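SIR4-interacting protein SIF2 (Saccharomyces cerevisiae, PDB 1R5M) antagonizes telomeric silencing, belongs to the Set3C corepressor complex and may recruit SIR4 to non-telomeric sites. Local coordinates at residues D46-S51 / L61-K66; S68-A73 / N109-L114; L94-A99 / I123-E128; G130-W135 / A150-V155. One frame throughout, in Å; residues are numbered along the deposited sequence.

Overall arrangement
From the N terminus, contact 1 comes first and closes the most local loop, the hairpin between strands 50-53 and 60-65 in the first WD repeat. Contacts 2 and 3 follow and cross: 68-73 reaches forward to 109-114, while 94-99, which lies inside that loop, reaches on to 123-128. Together they lay two successive strands of the first blade against the first two strands of the second. Contact 4 opens after both have closed and carries the pattern from 130-135 to 150-155, joining the second and third repeats. Glu65 and Arg71 tie contacts 1 and 2 within the first blade, and His96 and Glu131 join the first blade to the second.

Contact 1. Residues D46-S51 / L61-K66; sequences DNIVSS and LAYGEK
Val49 N donates to Gly64 O at 2.8 Å, nearly straight (174°), and Gly64 N returns a bond to Ser50 O at 3.0 Å. Farther out, a water joins three side chains: it accepts from Tyr63 OH and gives its protons to Asp46 OD2 (2.7 Å) and Glu65 OE1 (3.0 Å), so it lies between two carboxylates that would otherwise probably repel each other; Glu65 also pairs with Arg71. The extended chain of Lys66 crosses the amide of Asn47 at about a right angle, its CE 3.3 Å from Asn47 OD1, with CG resting on Val49 CG2 and NZ reaching Ser414 O; Asn47 ND2 bonds to Gln416 O. An alanine here would strip the methylenes from Val49 and would probably leave Ser414 O without its ammonium partner. Tyr63 CG stands between the backbone N and the carbonyl carbon (chi1 62°), which sets the ring against Ile48, whose CG2 lies 3.4 Å from Tyr63 CD1. Ser51 CB packs on Tyr63 CB in a non-hydrogen-bonded pair, small enough to fit among its buried neighbours. This is an antiparallel beta hairpin, the first two strands of a WD-repeat propeller blade.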
loop_
_atom_site.group_PDB
_atom_site.type_symbol
_atom_site.label_atom_id
_atom_site.label_comp_id
_atom_site.label_asym_id
_atom_site.label_seq_id
_atom_site.Cartn_x
_atom_site.Cartn_y
_atom_site.Cartn_z
ATOM N N ASP A 46 -2.871 -20.043 -4.883
ATOM C CA ASP A 46 -3.884 -20.538 -3.968
ATOM C C ASP A 46 -4.530 -19.229 -3.539
ATOM O O ASP A 46 -4.117 -18.158 -3.998
ATOM C CB ASP A 46 -3.259 -21.211 -2.741
ATOM C CG ASP A 46 -2.635 -22.550 -3.063
ATOM O OD1 ASP A 46 -3.239 -23.303 -3.853
ATOM O OD2 ASP A 46 -1.553 -22.851 -2.517
ATOM N N ASN A 47 -5.533 -19.290 -2.677
ATOM C CA ASN A 47 -6.147 -18.052 -2.217
ATOM C C ASN A 47 -5.101 -17.250 -1.459
ATOM O O ASN A 47 -4.305 -17.811 -0.706
ATOM C CB ASN A 47 -7.329 -18.331 -1.290
ATOM C CG ASN A 47 -7.767 -17.097 -0.519
ATOM O OD1 ASN A 47 -7.341 -16.876 0.618
ATOM N ND2 ASN A 47 -8.605 -16.273 -1.143
ATOM N N ILE A 48 -5.091 -15.942 -1.675
ATOM C CA ILE A 48 -4.159 -15.076 -0.966
ATOM C C ILE A 48 -4.933 -13.893 -0.410
ATOM O O ILE A 48 -5.944 -13.476 -0.974
ATOM C CB ILE A 48 -3.013 -14.556 -1.875
ATOM C CG1 ILE A 48 -3.576 -13.725 -3.030
ATOM C CG2 ILE A 48 -2.187 -15.730 -2.390
ATOM C CD1 ILE A 48 -2.509 -12.947 -3.780
ATOM N N VAL A 49 -4.463 -13.365 0.714
ATOM C CA VAL A 49 -5.112 -12.230 1.352
ATOM C C VAL A 49 -4.590 -10.933 0.743
ATOM O O VAL A 49 -5.360 -10.022 0.437
ATOM C CB VAL A 49 -4.846 -12.244 2.869
ATOM C CG1 VAL A 49 -5.461 -11.021 3.517
ATOM C CG2 VAL A 49 -5.431 -13.515 3.479
ATOM N N SER A 50 -3.274 -10.863 0.579
ATOM C CA SER A 50 -2.617 -9.705 -0.017
ATOM C C SER A 50 -1.242 -10.173 -0.470
ATOM O O SER A 50 -0.821 -11.283 -0.146
ATOM C CB SER A 50 -2.468 -8.573 1.003
ATOM O OG SER A 50 -1.518 -8.908 2.000
ATOM N N SER A 51 -0.542 -9.337 -1.225
ATOM C CA SER A 51 0.781 -9.713 -1.691
ATOM C C SER A 51 1.608 -8.477 -1.985
ATOM O O SER A 51 1.081 -7.371 -2.088
ATOM C CB SER A 51 0.683 -10.592 -2.947
ATOM O OG SER A 51 0.201 -9.861 -4.064
ATOM N N LEU A 61 7.773 -12.869 -5.399
ATOM C CA LEU A 61 6.510 -12.418 -4.830
ATOM C C LEU A 61 6.321 -12.960 -3.416
ATOM O O LEU A 61 6.631 -14.119 -3.136
ATOM C CB LEU A 61 5.345 -12.902 -5.708
ATOM C CG LEU A 61 3.911 -12.663 -5.221
ATOM C CD1 LEU A 61 3.628 -11.170 -5.180
ATOM C CD2 LEU A 61 2.920 -13.360 -6.155
ATOM N N ALA A 62 5.830 -12.111 -2.523
ATOM C CA ALA A 62 5.538 -12.529 -1.159
ATOM C C ALA A 62 4.026 -12.424 -1.021
ATOM O O ALA A 62 3.439 -11.416 -1.407
ATOM C CB ALA A 62 6.211 -11.605 -0.154
ATOM N N TYR A 63 3.381 -13.458 -0.498
ATOM C CA TYR A 63 1.940 -13.367 -0.332
ATOM C C TYR A 63 1.473 -13.955 0.987
ATOM O O TYR A 63 2.037 -14.926 1.490
ATOM C CB TYR A 63 1.209 -14.011 -1.523
ATOM C CG TYR A 63 1.446 -15.488 -1.749
ATOM C CD1 TYR A 63 0.837 -16.442 -0.936
ATOM C CD2 TYR A 63 2.226 -15.933 -2.816
ATOM C CE1 TYR A 63 0.988 -17.803 -1.185
ATOM C CE2 TYR A 63 2.385 -17.297 -3.073
ATOM C CZ TYR A 63 1.757 -18.222 -2.253
ATOM O OH TYR A 63 1.878 -19.569 -2.514
ATOM N N GLY A 64 0.454 -13.331 1.561
ATOM C CA GLY A 64 -0.077 -13.802 2.826
ATOM C C GLY A 64 -1.283 -14.692 2.629
ATOM O O GLY A 64 -2.072 -14.484 1.704
ATOM N N GLU A 65 -1.433 -15.684 3.498
ATOM C CA GLU A 65 -2.558 -16.603 3.402
ATOM C C GLU A 65 -3.357 -16.578 4.694
ATOM O O GLU A 65 -2.942 -15.977 5.684
ATOM C CB GLU A 65 -2.061 -18.015 3.091
ATOM C CG GLU A 65 -1.262 -18.084 1.795
ATOM C CD GLU A 65 -0.643 -19.445 1.557
ATOM O OE1 GLU A 65 -1.393 -20.405 1.295
ATOM O OE2 GLU A 65 0.598 -19.548 1.642
ATOM N N LYS A 66 -4.506 -17.238 4.687
ATOM C CA LYS A 66 -5.369 -17.232 5.856
ATOM C C LYS A 66 -4.953 -18.129 7.016
ATOM O O LYS A 66 -5.280 -17.828 8.163
ATOM C CB LYS A 66 -6.802 -17.557 5.422
ATOM C CG LYS A 66 -7.363 -16.528 4.442
ATOM C CD LYS A 66 -8.783 -16.846 3.989
ATOM C CE LYS A 66 -9.293 -15.766 3.035
ATOM N NZ LYS A 66 -10.643 -16.080 2.478
HETATM O O HOH W 1 0.109 -20.300 -4.666
HETATM O O HOH W 2 0.161 -21.401 -1.036
HETATM O O HOH W 3 -5.660 -18.404 2.214
HETATM O O HOH W 4 -4.073 -20.097 0.598
#

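Contact 2. Residues S68-A73 / N109-L114; sequences SVARLA and NQVTCL. With SO4 (sulfate ion), chain B.
Asn109 reaches from the loop ahead of strand 111-116 to Ser68, at the turn leading into strand 69-77. With CG anti to the backbone N (chi1 -163°), its side chain runs toward the serine: CB is 3.9 Å and CG 3.8 Å from Ser68 OG, and at the tip ND2 donates to that same oxygen at 2.8 Å. The bond is somewhat bent (147°), the hydroxyl lying out of the amide plane. The other branch, OD1, accepts from Asn129 N, so both ends of the amide are used and its rotation is fixed. Ser68 OG also pairs with His96 O; a short hydroxyl suits this buried spot because it can accept one bond and donate another.

Farther in, Val111 CG2 lies 3.3 Å from Val69 O and meets Ala70 CB, which touches Leu114 CD2 at 4.0 Å; the small alanine methyl sits between both branched chains. Arg71 points away: NH1 and NH2 reach O3 and O4 of a sulfate, probably from the crystallisation liquor, which Asn67 and Arg95 also bind, while NH1 makes a salt bridge to Glu65.

Strands 69-77 and 111-116 do not pair: their axes pass at 7.8 Å, 39° apart in direction, and the third strand of the first blade packs on the innermost of the second through side chains, beside strand 122-127, whose Thr125 touches Ala70 and Val127 touches Val111.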
loop_
_atom_site.group_PDB
_atom_site.type_symbol
_atom_site.label_atom_id
_atom_site.label_comp_id
_atom_site.label_asym_id
_atom_site.label_seq_id
_atom_site.Cartn_x
_atom_site.Cartn_y
_atom_site.Cartn_z
ATOM N N SER A 68 -2.467 -18.510 9.023
ATOM C CA SER A 68 -1.320 -18.040 9.803
ATOM C C SER A 68 0.011 -18.325 9.110
ATOM O O SER A 68 0.989 -18.727 9.748
ATOM C CB SER A 68 -1.349 -18.712 11.183
ATOM O OG SER A 68 -0.603 -17.982 12.146
ATOM N N VAL A 69 0.053 -18.094 7.803
ATOM C CA VAL A 69 1.259 -18.351 7.036
ATOM C C VAL A 69 1.324 -17.489 5.780
ATOM O O VAL A 69 0.297 -17.146 5.191
ATOM C CB VAL A 69 1.336 -19.852 6.619
ATOM C CG1 VAL A 69 0.192 -20.192 5.662
ATOM C CG2 VAL A 69 2.678 -20.156 5.972
ATOM N N ALA A 70 2.543 -17.122 5.400
ATOM C CA ALA A 70 2.789 -16.349 4.192
ATOM C C ALA A 70 3.817 -17.171 3.431
ATOM O O ALA A 70 4.449 -18.057 3.998
ATOM C CB ALA A 70 3.354 -14.970 4.533
ATOM N N ARG A 71 3.978 -16.894 2.147
ATOM C CA ARG A 71 4.948 -17.633 1.360
ATOM C C ARG A 71 5.732 -16.720 0.437
ATOM O O ARG A 71 5.246 -15.667 0.018
ATOM C CB ARG A 71 4.251 -18.722 0.530
ATOM C CG ARG A 71 3.883 -19.974 1.323
ATOM C CD ARG A 71 3.267 -21.045 0.427
ATOM N NE ARG A 71 3.292 -22.367 1.052
ATOM C CZ ARG A 71 2.452 -22.777 2.000
ATOM N NH1 ARG A 71 1.497 -21.974 2.448
ATOM N NH2 ARG A 71 2.577 -23.993 2.514
ATOM N N LEU A 72 6.966 -17.117 0.156
ATOM C CA LEU A 72 7.812 -16.387 -0.767
ATOM C C LEU A 72 7.845 -17.301 -1.983
ATOM O O LEU A 72 8.051 -18.507 -1.850
ATOM C CB LEU A 72 9.220 -16.196 -0.192
ATOM C CG LEU A 72 9.306 -15.334 1.073
ATOM C CD1 LEU A 72 10.766 -15.164 1.471
ATOM C CD2 LEU A 72 8.666 -13.971 0.818
ATOM N N ALA A 73 7.610 -16.737 -3.160
ATOM C CA ALA A 73 7.602 -17.536 -4.373
ATOM C C ALA A 73 8.324 -16.844 -5.508
ATOM O O ALA A 73 8.456 -15.620 -5.534
ATOM C CB ALA A 73 6.170 -17.841 -4.787
ATOM N N ASN A 109 -6.253 -16.597 12.301
ATOM C CA ASN A 109 -5.032 -15.804 12.406
ATOM C C ASN A 109 -4.430 -15.649 11.013
ATOM O O ASN A 109 -3.410 -16.253 10.692
ATOM C CB ASN A 109 -4.027 -16.488 13.344
ATOM C CG ASN A 109 -2.934 -15.540 13.826
ATOM O OD1 ASN A 109 -3.214 -14.414 14.245
ATOM N ND2 ASN A 109 -1.684 -16.000 13.784
ATOM N N GLN A 110 -5.075 -14.835 10.187
ATOM C CA GLN A 110 -4.606 -14.609 8.826
ATOM C C GLN A 110 -3.430 -13.641 8.812
ATOM O O GLN A 110 -3.237 -12.868 9.750
ATOM C CB GLN A 110 -5.725 -14.010 7.963
ATOM C CG GLN A 110 -7.073 -14.721 8.049
ATOM C CD GLN A 110 -8.098 -14.153 7.077
ATOM O OE1 GLN A 110 -7.952 -13.034 6.580
ATOM N NE2 GLN A 110 -9.151 -14.923 6.809
ATOM N N VAL A 111 -2.633 -13.705 7.752
ATOM C CA VAL A 111 -1.528 -12.768 7.592
ATOM C C VAL A 111 -2.240 -11.526 7.062
ATOM O O VAL A 111 -2.950 -11.594 6.052
ATOM C CB VAL A 111 -0.497 -13.278 6.572
ATOM C CG1 VAL A 111 0.478 -12.165 6.217
ATOM C CG2 VAL A 111 0.258 -14.464 7.155
ATOM N N THR A 112 -2.071 -10.401 7.746
ATOM C CA THR A 112 -2.754 -9.164 7.372
ATOM C C THR A 112 -1.869 -8.080 6.777
ATOM O O THR A 112 -2.371 -7.052 6.304
ATOM C CB THR A 112 -3.451 -8.551 8.591
ATOM O OG1 THR A 112 -2.468 -8.242 9.589
ATOM C CG2 THR A 112 -4.469 -9.524 9.175
ATOM N N CYS A 113 -0.562 -8.297 6.796
ATOM C CA CYS A 113 0.350 -7.283 6.288
ATOM C C CYS A 113 1.709 -7.874 5.942
ATOM O O CYS A 113 2.207 -8.756 6.641
ATOM C CB CYS A 113 0.507 -6.191 7.358
ATOM S SG CYS A 113 1.451 -4.711 6.894
ATOM N N LEU A 114 2.287 -7.404 4.838
ATOM C CA LEU A 114 3.617 -7.834 4.411
ATOM C C LEU A 114 4.348 -6.591 3.920
ATOM O O LEU A 114 3.762 -5.755 3.227
ATOM C CB LEU A 114 3.552 -8.860 3.276
ATOM C CG LEU A 114 2.815 -10.168 3.572
ATOM C CD1 LEU A 114 1.359 -10.011 3.173
ATOM C CD2 LEU A 114 3.450 -11.312 2.798
HETATM S S SO4 B . -0.501 -24.529 4.801
HETATM O O1 SO4 B . -0.858 -23.966 6.116
HETATM O O2 SO4 B . -1.377 -25.679 4.506
HETATM O O3 SO4 B . -0.670 -23.497 3.761
HETATM O O4 SO4 B . 0.904 -24.977 4.812
#

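Contact 3. Residues L94-A99 / I123-E128. With SO4 (sulfate ion), chain B.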
loop_
_atom_site.group_PDB
_atom_site.type_symbol
_atom_site.label_atom_id
_atom_site.label_comp_id
_atom_site.label_asym_id
_atom_site.label_seq_id
_atom_site.Cartn_x
_atom_site.Cartn_y
_atom_site.Cartn_z
ATOM N N LEU A 94 6.629 -18.794 5.523
ATOM C CA LEU A 94 6.845 -17.867 6.630
ATOM C C LEU A 94 5.650 -18.062 7.557
ATOM O O LEU A 94 4.647 -17.353 7.462
ATOM C CB LEU A 94 6.891 -16.430 6.103
ATOM C CG LEU A 94 7.737 -16.192 4.844
ATOM C CD1 LEU A 94 7.693 -14.713 4.497
ATOM C CD2 LEU A 94 9.182 -16.650 5.060
ATOM N N ARG A 95 5.768 -19.028 8.460
ATOM C CA ARG A 95 4.672 -19.359 9.358
ATOM C C ARG A 95 4.709 -18.692 10.729
ATOM O O ARG A 95 5.776 -18.488 11.310
ATOM C CB ARG A 95 4.615 -20.883 9.522
ATOM C CG ARG A 95 3.280 -21.427 10.007
ATOM C CD ARG A 95 3.277 -22.955 9.964
ATOM N NE ARG A 95 3.533 -23.481 8.621
ATOM C CZ ARG A 95 2.607 -23.638 7.679
ATOM N NH1 ARG A 95 1.345 -23.313 7.917
ATOM N NH2 ARG A 95 2.944 -24.127 6.492
ATOM N N HIS A 96 3.524 -18.338 11.224
ATOM C CA HIS A 96 3.369 -17.734 12.545
ATOM C C HIS A 96 2.627 -18.756 13.401
ATOM O O HIS A 96 1.633 -19.331 12.967
ATOM C CB HIS A 96 2.513 -16.464 12.481
ATOM C CG HIS A 96 3.199 -15.285 11.866
ATOM N ND1 HIS A 96 3.530 -14.160 12.588
ATOM C CD2 HIS A 96 3.563 -15.032 10.586
ATOM C CE1 HIS A 96 4.064 -13.260 11.779
ATOM N NE2 HIS A 96 4.094 -13.765 10.559
ATOM N N PRO A 97 3.105 -19.012 14.622
ATOM C CA PRO A 97 2.397 -19.984 15.458
ATOM C C PRO A 97 1.081 -19.373 15.933
ATOM O O PRO A 97 0.930 -18.153 15.939
ATOM C CB PRO A 97 3.373 -20.215 16.608
ATOM C CG PRO A 97 4.029 -18.869 16.750
ATOM C CD PRO A 97 4.296 -18.483 15.309
ATOM N N PHE A 98 0.115 -20.208 16.300
ATOM C CA PHE A 98 -1.133 -19.673 16.815
ATOM C C PHE A 98 -0.844 -19.331 18.270
ATOM O O PHE A 98 -0.039 -20.005 18.914
ATOM C CB PHE A 98 -2.262 -20.697 16.714
ATOM C CG PHE A 98 -2.774 -20.886 15.313
ATOM C CD1 PHE A 98 -2.142 -21.757 14.436
ATOM C CD2 PHE A 98 -3.877 -20.168 14.865
ATOM C CE1 PHE A 98 -2.600 -21.912 13.128
ATOM C CE2 PHE A 98 -4.342 -20.316 13.560
ATOM C CZ PHE A 98 -3.700 -21.190 12.692
ATOM N N ALA A 99 -1.484 -18.285 18.775
ATOM C CA ALA A 99 -1.263 -17.843 20.147
ATOM C C ALA A 99 -1.621 -18.899 21.176
ATOM O O ALA A 99 -2.511 -19.726 20.961
ATOM C CB ALA A 99 -2.056 -16.573 20.415
ATOM N N ILE A 123 11.966 -8.957 4.941
ATOM C CA ILE A 123 10.529 -8.734 4.856
ATOM C C ILE A 123 9.872 -8.960 6.211
ATOM O O ILE A 123 10.281 -9.838 6.971
ATOM C CB ILE A 123 9.878 -9.661 3.780
ATOM C CG1 ILE A 123 8.377 -9.366 3.676
ATOM C CG2 ILE A 123 10.121 -11.129 4.116
ATOM C CD1 ILE A 123 7.692 -10.055 2.501
ATOM N N VAL A 124 8.880 -8.134 6.524
ATOM C CA VAL A 124 8.136 -8.255 7.772
ATOM C C VAL A 124 6.744 -8.775 7.439
ATOM O O VAL A 124 6.132 -8.345 6.458
ATOM C CB VAL A 124 7.965 -6.884 8.483
ATOM C CG1 VAL A 124 6.954 -7.004 9.626
ATOM C CG2 VAL A 124 9.302 -6.402 9.026
ATOM N N THR A 125 6.258 -9.714 8.242
ATOM C CA THR A 125 4.912 -10.244 8.063
ATOM C C THR A 125 4.173 -10.015 9.378
ATOM O O THR A 125 4.756 -10.147 10.461
ATOM C CB THR A 125 4.909 -11.759 7.717
ATOM O OG1 THR A 125 5.607 -12.500 8.726
ATOM C CG2 THR A 125 5.564 -11.994 6.360
ATOM N N GLY A 126 2.903 -9.632 9.276
ATOM C CA GLY A 126 2.089 -9.391 10.456
ATOM C C GLY A 126 0.816 -10.212 10.379
ATOM O O GLY A 126 0.284 -10.428 9.288
ATOM N N VAL A 127 0.323 -10.669 11.526
ATOM C CA VAL A 127 -0.893 -11.481 11.566
ATOM C C VAL A 127 -2.002 -10.845 12.395
ATOM O O VAL A 127 -1.799 -9.832 13.064
ATOM C CB VAL A 127 -0.608 -12.900 12.119
ATOM C CG1 VAL A 127 0.258 -13.668 11.141
ATOM C CG2 VAL A 127 0.081 -12.812 13.486
ATOM N N GLU A 128 -3.185 -11.450 12.340
ATOM C CA GLU A 128 -4.333 -10.943 13.074
ATOM C C GLU A 128 -4.119 -10.759 14.571
ATOM O O GLU A 128 -4.671 -9.827 15.153
ATOM C CB GLU A 128 -5.544 -11.855 12.878
ATOM C CG GLU A 128 -6.136 -11.851 11.493
ATOM C CD GLU A 128 -7.457 -12.589 11.462
ATOM O OE1 GLU A 128 -8.464 -12.029 11.949
ATOM O OE2 GLU A 128 -7.486 -13.733 10.970
HETATM S S SO4 B . -0.501 -24.529 4.801
HETATM O O1 SO4 B . -0.858 -23.966 6.116
HETATM O O2 SO4 B . -1.377 -25.679 4.506
HETATM O O3 SO4 B . -0.670 -23.497 3.761
HETATM O O4 SO4 B . 0.904 -24.977 4.812
#
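Thr125 OG1 is gripped by two ring nitrogens: His96 NE2 meets it at 2.7 Å, at the edge of the imidazole ring and near its plane, and Trp135 NE1 donates to it. The hydroxyl stands between the backbone N and the carbonyl carbon (chi1 56°), which leaves CG2 to turn to the other strand, 3.9 Å from Leu94 CD1. Threonine suits the place because it offers a polar and an apolar branch at once.

The ring of His96 is fixed on more than its edge. Val127 CG1 sits over one face, 3.5 Å from the ring centroid and 13° off the normal, a CH-pi contact, and ND1 at the far side of the ring bonds to Glu131 OE1. Leu94 extends the apolar part, its CD1 4.3 Å from Ile123 CG2. Next to it, Arg95 turns away toward the sulfate, giving NH1 to O1 (2.9 Å) and NH2 to O4 (2.8 Å) side by side, while Glu93 makes a salt bridge with NH2.

Trp135, Thr125, His96 and Glu131 form a buried polar chain resembling the Trp-Ser/Thr-His-Asp tetrad of WD repeats, here with a glutamate as the acid. The carboxylate, also held by Arg133, would probably polarise the imidazole and, if ND1 is the donor to it, make NE2 the better acceptor; either way, directed bonds hold the segment ending the first blade's outer strand to the second blade.

Contact 4. Residues G130-W135 / A150-V155; sequences GELRLW and APIVSV
Ile152 turns CG1 anti to its carbonyl carbon (chi1 -57°) and then bends again (chi2 -59°), which lays CD1 on the backbone of Gly130, 3.4 Å from Gly130 O, and sets CG1 beside Leu132. This is the step from blade to blade in a WD-repeat beta propeller: strand 132-136 is the third of the second blade, and strand 152-157 the innermost of the next. Leu132, with CG opposite its own carbonyl carbon, brings CD2 obliquely onto Ile152, 3.8 Å from CG1 and 4.0 Å from CG2. The same methyl reaches Val155 CG2 at 4.1 Å, so one leucine branch touches two branched side chains. Apolar residues suit an interface with no hydrogen bond between the segments.

An alanine in place of Ile152 would take away CG1, CG2 and CD1, and would probably open a gap beside Leu132 and the Gly130 carbonyl. Gly130 itself is suited to its site: its backbone angles, with a positive phi (105°), would jam a CB against the preceding carbonyl, and CA makes a close C-H...O contact with Ala150 O at 3.2 Å. Strand 152-157 is irregular, with Val153 and Ser154 both facing Met167 in a classic beta bulge, and the carbonyl of Ile152 accepts from Thr112 OG1. Glu131 points away from this packing, and Arg133 grips it side-on in a salt bridge: NE runs almost straight, within the guanidinium plane, to OE1 at 2.9 Å, an oxygen that also bonds to His96 ND1, while NH2 reaches OE2 at 3.1 Å.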
loop_
_atom_site.group_PDB
_atom_site.type_symbol
_atom_site.label_atom_id
_atom_site.label_comp_id
_atom_site.label_asym_id
_atom_site.label_seq_id
_atom_site.Cartn_x
_atom_site.Cartn_y
_atom_site.Cartn_z
ATOM N N GLY A 130 -1.565 -9.750 16.023
ATOM C CA GLY A 130 -0.651 -8.649 16.277
ATOM C C GLY A 130 0.833 -8.924 16.138
ATOM O O GLY A 130 1.635 -7.993 16.049
ATOM N N GLU A 131 1.212 -10.195 16.116
ATOM C CA GLU A 131 2.617 -10.551 16.004
ATOM C C GLU A 131 3.251 -10.177 14.673
ATOM O O GLU A 131 2.627 -10.274 13.618
ATOM C CB GLU A 131 2.801 -12.053 16.218
ATOM C CG GLU A 131 4.260 -12.499 16.219
ATOM C CD GLU A 131 4.405 -14.003 16.262
ATOM O OE1 GLU A 131 3.963 -14.667 15.302
ATOM O OE2 GLU A 131 4.960 -14.523 17.253
ATOM N N LEU A 132 4.510 -9.757 14.739
ATOM C CA LEU A 132 5.282 -9.420 13.554
ATOM C C LEU A 132 6.494 -10.345 13.540
ATOM O O LEU A 132 7.055 -10.653 14.595
ATOM C CB LEU A 132 5.784 -7.974 13.619
ATOM C CG LEU A 132 4.772 -6.828 13.624
ATOM C CD1 LEU A 132 5.486 -5.541 14.036
ATOM C CD2 LEU A 132 4.142 -6.678 12.249
ATOM N N ARG A 133 6.877 -10.810 12.357
ATOM C CA ARG A 133 8.067 -11.640 12.207
ATOM C C ARG A 133 8.896 -11.051 11.079
ATOM O O ARG A 133 8.350 -10.539 10.091
ATOM C CB ARG A 133 7.707 -13.103 11.925
ATOM C CG ARG A 133 7.232 -13.808 13.185
ATOM C CD ARG A 133 6.861 -15.277 13.015
ATOM N NE ARG A 133 6.440 -15.755 14.328
ATOM C CZ ARG A 133 7.124 -16.608 15.084
ATOM N NH1 ARG A 133 8.269 -17.130 14.663
ATOM N NH2 ARG A 133 6.700 -16.867 16.312
ATOM N N LEU A 134 10.214 -11.095 11.256
ATOM C CA LEU A 134 11.168 -10.558 10.294
ATOM C C LEU A 134 11.898 -11.718 9.640
ATOM O O LEU A 134 12.406 -12.604 10.331
ATOM C CB LEU A 134 12.170 -9.656 11.018
ATOM C CG LEU A 134 13.307 -9.074 10.183
ATOM C CD1 LEU A 134 12.747 -8.078 9.171
ATOM C CD2 LEU A 134 14.308 -8.397 11.097
ATOM N N TRP A 135 11.963 -11.699 8.313
ATOM C CA TRP A 135 12.600 -12.776 7.560
ATOM C C TRP A 135 13.568 -12.272 6.496
ATOM O O TRP A 135 13.461 -11.139 6.031
ATOM C CB TRP A 135 11.540 -13.620 6.839
ATOM C CG TRP A 135 10.270 -13.865 7.606
ATOM C CD1 TRP A 135 9.235 -12.987 7.794
ATOM C CD2 TRP A 135 9.889 -15.078 8.260
ATOM N NE1 TRP A 135 8.233 -13.585 8.522
ATOM C CE2 TRP A 135 8.608 -14.868 8.823
ATOM C CE3 TRP A 135 10.504 -16.326 8.425
ATOM C CZ2 TRP A 135 7.933 -15.861 9.539
ATOM C CZ3 TRP A 135 9.833 -17.314 9.138
ATOM C CH2 TRP A 135 8.559 -17.074 9.686
ATOM N N ALA A 150 -3.578 -6.586 18.161
ATOM C CA ALA A 150 -4.674 -6.402 17.215
ATOM C C ALA A 150 -4.100 -6.567 15.805
ATOM O O ALA A 150 -2.887 -6.477 15.612
ATOM C CB ALA A 150 -5.294 -5.014 17.386
ATOM N N PRO A 151 -4.957 -6.818 14.803
ATOM C CA PRO A 151 -4.486 -6.995 13.424
ATOM C C PRO A 151 -3.585 -5.872 12.917
ATOM O O PRO A 151 -3.888 -4.693 13.085
ATOM C CB PRO A 151 -5.783 -7.094 12.627
ATOM C CG PRO A 151 -6.713 -7.747 13.600
ATOM C CD PRO A 151 -6.416 -7.016 14.887
ATOM N N ILE A 152 -2.482 -6.256 12.285
ATOM C CA ILE A 152 -1.528 -5.292 11.746
ATOM C C ILE A 152 -2.075 -4.718 10.445
ATOM O O ILE A 152 -2.476 -5.468 9.552
ATOM C CB ILE A 152 -0.173 -5.970 11.474
ATOM C CG1 ILE A 152 0.350 -6.613 12.761
ATOM C CG2 ILE A 152 0.817 -4.953 10.925
ATOM C CD1 ILE A 152 0.542 -5.635 13.906
ATOM N N VAL A 153 -2.092 -3.392 10.338
ATOM C CA VAL A 153 -2.606 -2.741 9.133
ATOM C C VAL A 153 -1.529 -2.072 8.290
ATOM O O VAL A 153 -1.662 -1.984 7.069
ATOM C CB VAL A 153 -3.682 -1.673 9.467
ATOM C CG1 VAL A 153 -4.833 -2.309 10.220
ATOM C CG2 VAL A 153 -3.081 -0.545 10.281
ATOM N N SER A 154 -0.464 -1.600 8.930
ATOM C CA SER A 154 0.596 -0.928 8.195
ATOM C C SER A 154 1.967 -1.152 8.820
ATOM O O SER A 154 2.106 -1.205 10.042
ATOM C CB SER A 154 0.300 0.577 8.125
ATOM O OG SER A 154 1.262 1.261 7.334
ATOM N N VAL A 155 2.971 -1.302 7.960
ATOM C CA VAL A 155 4.360 -1.478 8.380
ATOM C C VAL A 155 5.212 -0.730 7.364
ATOM O O VAL A 155 5.132 -1.001 6.165
ATOM C CB VAL A 155 4.795 -2.958 8.381
ATOM C CG1 VAL A 155 6.292 -3.059 8.684
ATOM C CG2 VAL A 155 4.003 -3.733 9.418
#